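Local coordinates for teichoic acid biosynthesis protein F (Staphylococcus epidermidis, PDB 3L7I) that belongs to the teichoic acid biosynthesis proteins, with a modelled part built as two Rossmann-like domains of the GT-B type, at residues Asp513-Arg518 / Leu612-Asp617; Asn533-Lys538 / Asp576-Leu581. All blocks are in the same frame, centred on the assembly; numbering follows the deposited sequence.

Overall arrangement
Both contacts lie in the domain built on the six-stranded parallel sheet, and together they illustrate how segments before the first strand of a Rossmann-like sheet pack on a later helix and on the next strand. In contact 1, the short helix 513-517 meets the end of helix 609-614; in contact 2, the loop before strand 539-543 lies against strand 577-581. Contact 2 is nested inside the chain loop closed by contact 1, and their centres are about 16 Å apart. Apolar side chains join them directly: Ile615 CD1 lies 3.8 Å from Leu534 CD1, and Leu612 CD2 lies 4.0 Å from Leu580 CD1. Contact 1 is buried, whereas contact 2 is only partly so.

Contact 1 of 2, residues Asp513-Arg518 / Leu612-Asp617; sequences DVLVNR and LFLISD
Leu515 and Leu614 form the centre of this contact, their side chains crossing at a slant with CD2 of Leu515 3.6 Å from CD2 of Leu614. With chi1 at -57° and CG anti to the carbonyl carbon, Leu515 swings its branches across to the other helix. Leu515 CD2 also lies 4.0 Å from Phe613 CB, while CD1 of the same leucine approaches the Phe613 ring obliquely. Leu614 replies with both methyls: CD2 comes down on the backbone, 3.9 Å from Leu515 CA, and CD1 lies alongside the end of the helix, 4.0 Å from Arg518 CB. This apolar patch is closed in by Tyr524 and Leu525 of helix 522-531, which touch Leu614, and by Met542 and Tyr630, which pack on Phe613.

The Arg518 side is looser. Only the root of its side chain takes part; the bent chain then leads away to a salt bridge with Asp521 and a cation-pi contact with Tyr524. Beyond Leu614 the second helix ends, and Ser616 OG turns back to bond Leu612 O at 2.7 Å, tilted 33° from the carbonyl plane. Arg635 binds the carbonyls of Leu614 and Ser616 and so ties down the same turn. Helix 609-614 lies on the connection from strand 600-602 to strand 618-621, the long crossover characteristic of a Rossmann-like fold with strand order 3-2-1-4-5-6.

Contact 2 of 2, residues Asn533-Lys538 / Asp576-Leu581; sequences NLPSDK and DYVILL
Lys538 CG lies over one face of the Asp576 carbonyl group, 3.7 Å from Asp576 C and 3.6 Å from Asp576 O, and Lys538 CA makes a CA-H...O contact with the same oxygen, 127° at the hydrogen. The Tyr577 side chain leaves the backbone away from the loop, and it packs on Lys539 and Ile541 of the neighbouring strand. Bends along the lysine chain, including chi2 at 127°, bring Lys538 NZ back to the strand for a weak hydrogen bond to Tyr577 O at 3.4 Å; NZ is also bonded to Gly574 O.

The loop follows a Schellman motif at Asn533, which ends helix 522-531, and runs into strand 539-543. That strand and 577-581 are parallel neighbours, joined through helix 566-573 in a beta-alpha-beta unit of the Rossmann-like sheet. Pro535 adds a plain apolar touch, with its CG 4.5 Å from Val578 CG2. Farther along the strand, Leu534 CD2 touches two residues of 577-581, 4.0 Å from Val578 CG1 and 4.2 Å from Leu580 CD2. Leu534 crosses Val578 at about a right angle and Leu580 more obliquely. Ile601 of the adjoining strand touches all three side chains.

Contact 1 of 2, residues Asp513-Arg518 / Leu612-Asp617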
loop_
_atom_site.group_PDB
_atom_site.type_symbol
_atom_site.label_atom_id
_atom_site.label_comp_id
_atom_site.label_asym_id
_atom_site.label_seq_id
_atom_site.Cartn_x
_atom_site.Cartn_y
_atom_site.Cartn_z
ATOM N N ASP A 513 -35.716 -32.144 28.108
ATOM C CA ASP A 513 -36.455 -31.813 29.329
ATOM C C ASP A 513 -37.930 -32.207 29.220
ATOM O O ASP A 513 -38.447 -32.971 30.052
ATOM C CB ASP A 513 -36.341 -30.313 29.660
ATOM C CG ASP A 513 -35.027 -29.942 30.390
ATOM O OD1 ASP A 513 -34.247 -30.856 30.758
ATOM O OD2 ASP A 513 -34.789 -28.718 30.599
ATOM N N VAL A 514 -38.601 -31.691 28.188
ATOM C CA VAL A 514 -40.025 -31.968 27.956
ATOM C C VAL A 514 -40.377 -33.469 27.939
ATOM O O VAL A 514 -41.494 -33.840 28.293
ATOM C CB VAL A 514 -40.538 -31.322 26.629
ATOM C CG1 VAL A 514 -41.160 -29.964 26.864
ATOM C CG2 VAL A 514 -39.419 -31.238 25.629
ATOM N N LEU A 515 -39.452 -34.324 27.495
ATOM C CA LEU A 515 -39.734 -35.755 27.433
ATOM C C LEU A 515 -39.862 -36.299 28.854
ATOM O O LEU A 515 -40.599 -37.249 29.127
ATOM C CB LEU A 515 -38.658 -36.495 26.645
ATOM C CG LEU A 515 -38.431 -36.003 25.211
ATOM C CD1 LEU A 515 -37.342 -36.811 24.563
ATOM C CD2 LEU A 515 -39.697 -36.065 24.365
ATOM N N VAL A 516 -39.156 -35.661 29.772
ATOM C CA VAL A 516 -39.202 -36.071 31.167
ATOM C C VAL A 516 -40.348 -35.397 31.947
ATOM O O VAL A 516 -41.086 -36.067 32.685
ATOM C CB VAL A 516 -37.863 -35.799 31.845
ATOM C CG1 VAL A 516 -38.023 -35.821 33.347
ATOM C CG2 VAL A 516 -36.830 -36.815 31.389
ATOM N N ASN A 517 -40.504 -34.084 31.763
ATOM C CA ASN A 517 -41.478 -33.294 32.523
ATOM C C ASN A 517 -42.917 -33.218 31.991
ATOM O O ASN A 517 -43.800 -32.735 32.704
ATOM C CB ASN A 517 -40.993 -31.857 32.653
ATOM C CG ASN A 517 -39.599 -31.760 33.168
ATOM O OD1 ASN A 517 -39.203 -32.512 34.060
ATOM N ND2 ASN A 517 -38.830 -30.824 32.613
ATOM N N ARG A 518 -43.164 -33.661 30.761
ATOM C CA ARG A 518 -44.408 -33.321 30.079
ATOM C C ARG A 518 -45.115 -34.482 29.407
ATOM O O ARG A 518 -46.172 -34.287 28.803
ATOM C CB ARG A 518 -44.138 -32.277 29.006
ATOM C CG ARG A 518 -43.736 -30.907 29.516
ATOM C CD ARG A 518 -44.949 -30.030 29.654
ATOM N NE ARG A 518 -44.750 -28.733 29.022
ATOM C CZ ARG A 518 -45.723 -27.845 28.834
ATOM N NH1 ARG A 518 -46.966 -28.122 29.222
ATOM N NH2 ARG A 518 -45.454 -26.682 28.247
ATOM N N LEU A 612 -42.761 -33.951 18.644
ATOM C CA LEU A 612 -43.168 -35.072 17.816
ATOM C C LEU A 612 -42.968 -36.411 18.566
ATOM O O LEU A 612 -43.802 -37.326 18.464
ATOM C CB LEU A 612 -42.479 -35.047 16.453
ATOM C CG LEU A 612 -42.931 -33.906 15.534
ATOM C CD1 LEU A 612 -42.147 -33.875 14.211
ATOM C CD2 LEU A 612 -44.417 -34.004 15.280
ATOM N N PHE A 613 -41.897 -36.531 19.350
ATOM C CA PHE A 613 -41.727 -37.763 20.124
ATOM C C PHE A 613 -42.859 -37.923 21.121
ATOM O O PHE A 613 -43.455 -38.996 21.222
ATOM C CB PHE A 613 -40.383 -37.818 20.870
ATOM C CG PHE A 613 -39.191 -37.851 19.973
ATOM C CD1 PHE A 613 -39.226 -38.547 18.779
ATOM C CD2 PHE A 613 -38.034 -37.197 20.328
ATOM C CE1 PHE A 613 -38.134 -38.570 17.947
ATOM C CE2 PHE A 613 -36.939 -37.224 19.502
ATOM C CZ PHE A 613 -36.986 -37.913 18.311
ATOM N N LEU A 614 -43.136 -36.855 21.868
ATOM C CA LEU A 614 -44.129 -36.889 22.944
ATOM C C LEU A 614 -45.445 -37.502 22.481
ATOM O O LEU A 614 -46.045 -38.300 23.183
ATOM C CB LEU A 614 -44.393 -35.489 23.485
ATOM C CG LEU A 614 -43.435 -34.989 24.561
ATOM C CD1 LEU A 614 -44.042 -33.793 25.259
ATOM C CD2 LEU A 614 -43.136 -36.087 25.572
ATOM N N ILE A 615 -45.890 -37.142 21.286
ATOM C CA ILE A 615 -47.140 -37.693 20.803
ATOM C C ILE A 615 -46.985 -39.008 20.015
ATOM O O ILE A 615 -47.946 -39.472 19.413
ATOM C CB ILE A 615 -47.938 -36.658 19.971
ATOM C CG1 ILE A 615 -47.236 -36.395 18.638
ATOM C CG2 ILE A 615 -48.196 -35.381 20.780
ATOM C CD1 ILE A 615 -48.045 -35.542 17.662
ATOM N N SER A 616 -45.805 -39.625 20.036
ATOM C CA SER A 616 -45.590 -40.842 19.242
ATOM C C SER A 616 -45.655 -42.118 20.063
ATOM O O SER A 616 -44.930 -42.254 21.056
ATOM C CB SER A 616 -44.239 -40.810 18.539
ATOM O OG SER A 616 -44.188 -39.824 17.532
ATOM N N ASP A 617 -46.496 -43.057 19.626
ATOM C CA ASP A 617 -46.642 -44.347 20.291
ATOM C C ASP A 617 -45.482 -45.287 20.003
ATOM O O ASP A 617 -45.243 -46.220 20.758
ATOM C CB ASP A 617 -47.964 -44.999 19.911
ATOM C CG ASP A 617 -49.160 -44.218 20.432
ATOM O OD1 ASP A 617 -49.432 -44.264 21.666
ATOM O OD2 ASP A 617 -49.825 -43.548 19.606
#

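Contact 2 of 2, residues Asn533-Lys538 / Asp576-Leu581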
loop_
_atom_site.group_PDB
_atom_site.type_symbol
_atom_site.label_atom_id
_atom_site.label_comp_id
_atom_site.label_asym_id
_atom_site.label_seq_id
_atom_site.Cartn_x
_atom_site.Cartn_y
_atom_site.Cartn_z
ATOM N N ASN A 533 -53.403 -31.522 13.033
ATOM C CA ASN A 533 -54.697 -31.967 12.497
ATOM C C ASN A 533 -54.874 -33.472 12.472
ATOM O O ASN A 533 -55.452 -34.040 11.547
ATOM C CB ASN A 533 -54.946 -31.380 11.115
ATOM C CG ASN A 533 -54.730 -29.880 11.087
ATOM O OD1 ASN A 533 -55.552 -29.106 11.603
ATOM N ND2 ASN A 533 -53.608 -29.453 10.493
ATOM N N LEU A 534 -54.374 -34.110 13.516
ATOM C CA LEU A 534 -54.407 -35.552 13.618
ATOM C C LEU A 534 -55.776 -36.061 14.081
ATOM O O LEU A 534 -56.355 -35.536 15.032
ATOM C CB LEU A 534 -53.313 -36.013 14.579
ATOM C CG LEU A 534 -51.904 -35.643 14.119
ATOM C CD1 LEU A 534 -50.852 -36.056 15.131
ATOM C CD2 LEU A 534 -51.647 -36.312 12.802
ATOM N N PRO A 535 -56.305 -37.077 13.388
ATOM C CA PRO A 535 -57.441 -37.887 13.833
ATOM C C PRO A 535 -57.400 -38.198 15.333
ATOM O O PRO A 535 -56.324 -38.249 15.925
ATOM C CB PRO A 535 -57.260 -39.168 13.029
ATOM C CG PRO A 535 -56.678 -38.685 11.733
ATOM C CD PRO A 535 -55.871 -37.444 12.030
ATOM N N SER A 536 -58.565 -38.433 15.929
ATOM C CA SER A 536 -58.687 -38.497 17.385
ATOM C C SER A 536 -58.546 -39.902 17.971
ATOM O O SER A 536 -57.955 -40.078 19.033
ATOM C CB SER A 536 -60.019 -37.882 17.845
ATOM O OG SER A 536 -60.194 -36.573 17.324
ATOM N N ASP A 537 -59.098 -40.897 17.290
ATOM C CA ASP A 537 -59.117 -42.259 17.814
ATOM C C ASP A 537 -57.816 -43.003 17.533
ATOM O O ASP A 537 -57.563 -44.074 18.088
ATOM C CB ASP A 537 -60.267 -43.025 17.175
ATOM C CG ASP A 537 -60.200 -43.007 15.652
ATOM O OD1 ASP A 537 -60.190 -41.893 15.065
ATOM O OD2 ASP A 537 -60.157 -44.106 15.045
ATOM N N LYS A 538 -56.993 -42.417 16.669
ATOM C CA LYS A 538 -55.880 -43.117 16.051
ATOM C C LYS A 538 -54.553 -42.925 16.801
ATOM O O LYS A 538 -54.246 -41.841 17.294
ATOM C CB LYS A 538 -55.800 -42.724 14.561
ATOM C CG LYS A 538 -56.581 -43.683 13.617
ATOM C CD LYS A 538 -57.598 -42.991 12.658
ATOM C CE LYS A 538 -57.722 -43.680 11.271
ATOM N NZ LYS A 538 -56.496 -43.435 10.357
ATOM N N ASP A 576 -56.108 -47.980 12.486
ATOM C CA ASP A 576 -55.689 -47.907 13.879
ATOM C C ASP A 576 -54.651 -46.804 14.083
ATOM O O ASP A 576 -54.534 -46.245 15.172
ATOM C CB ASP A 576 -55.113 -49.252 14.346
ATOM C CG ASP A 576 -56.162 -50.366 14.394
ATOM O OD1 ASP A 576 -57.256 -50.135 14.961
ATOM O OD2 ASP A 576 -55.877 -51.483 13.884
ATOM N N TYR A 577 -53.915 -46.489 13.020
ATOM C CA TYR A 577 -52.747 -45.618 13.109
ATOM C C TYR A 577 -52.729 -44.444 12.146
ATOM O O TYR A 577 -53.364 -44.432 11.087
ATOM C CB TYR A 577 -51.472 -46.417 12.852
ATOM C CG TYR A 577 -51.108 -47.390 13.936
ATOM C CD1 TYR A 577 -50.316 -46.995 15.008
ATOM C CD2 TYR A 577 -51.544 -48.714 13.882
ATOM C CE1 TYR A 577 -49.979 -47.893 16.002
ATOM C CE2 TYR A 577 -51.213 -49.616 14.864
ATOM C CZ TYR A 577 -50.428 -49.204 15.926
ATOM O OH TYR A 577 -50.090 -50.104 16.919
ATOM N N VAL A 578 -51.945 -43.455 12.521
ATOM C CA VAL A 578 -51.550 -42.443 11.583
ATOM C C VAL A 578 -50.014 -42.421 11.618
ATOM O O VAL A 578 -49.413 -42.648 12.676
ATOM C CB VAL A 578 -52.199 -41.129 11.966
ATOM C CG1 VAL A 578 -51.247 -40.277 12.787
ATOM C CG2 VAL A 578 -52.655 -40.428 10.736
ATOM N N ILE A 579 -49.357 -42.208 10.486
ATOM C CA ILE A 579 -47.887 -42.252 10.500
ATOM C C ILE A 579 -47.208 -40.905 10.177
ATOM O O ILE A 579 -47.501 -40.286 9.141
ATOM C CB ILE A 579 -47.353 -43.370 9.580
ATOM C CG1 ILE A 579 -45.853 -43.520 9.735
ATOM C CG2 ILE A 579 -47.720 -43.121 8.119
ATOM C CD1 ILE A 579 -45.307 -44.609 8.802
ATOM N N LEU A 580 -46.331 -40.435 11.065
ATOM C CA LEU A 580 -45.633 -39.162 10.824
ATOM C C LEU A 580 -44.311 -39.385 10.104
ATOM O O LEU A 580 -43.439 -40.098 10.616
ATOM C CB LEU A 580 -45.387 -38.408 12.129
ATOM C CG LEU A 580 -46.594 -38.251 13.049
ATOM C CD1 LEU A 580 -46.302 -37.368 14.245
ATOM C CD2 LEU A 580 -47.747 -37.700 12.240
ATOM N N LEU A 581 -44.162 -38.795 8.919
ATOM C CA LEU A 581 -42.937 -38.955 8.142
ATOM C C LEU A 581 -41.994 -37.765 8.355
ATOM O O LEU A 581 -42.277 -36.638 7.912
ATOM C CB LEU A 581 -43.249 -39.106 6.650
ATOM C CG LEU A 581 -44.291 -40.138 6.230
ATOM C CD1 LEU A 581 -44.502 -40.119 4.726
ATOM C CD2 LEU A 581 -43.924 -41.548 6.688
#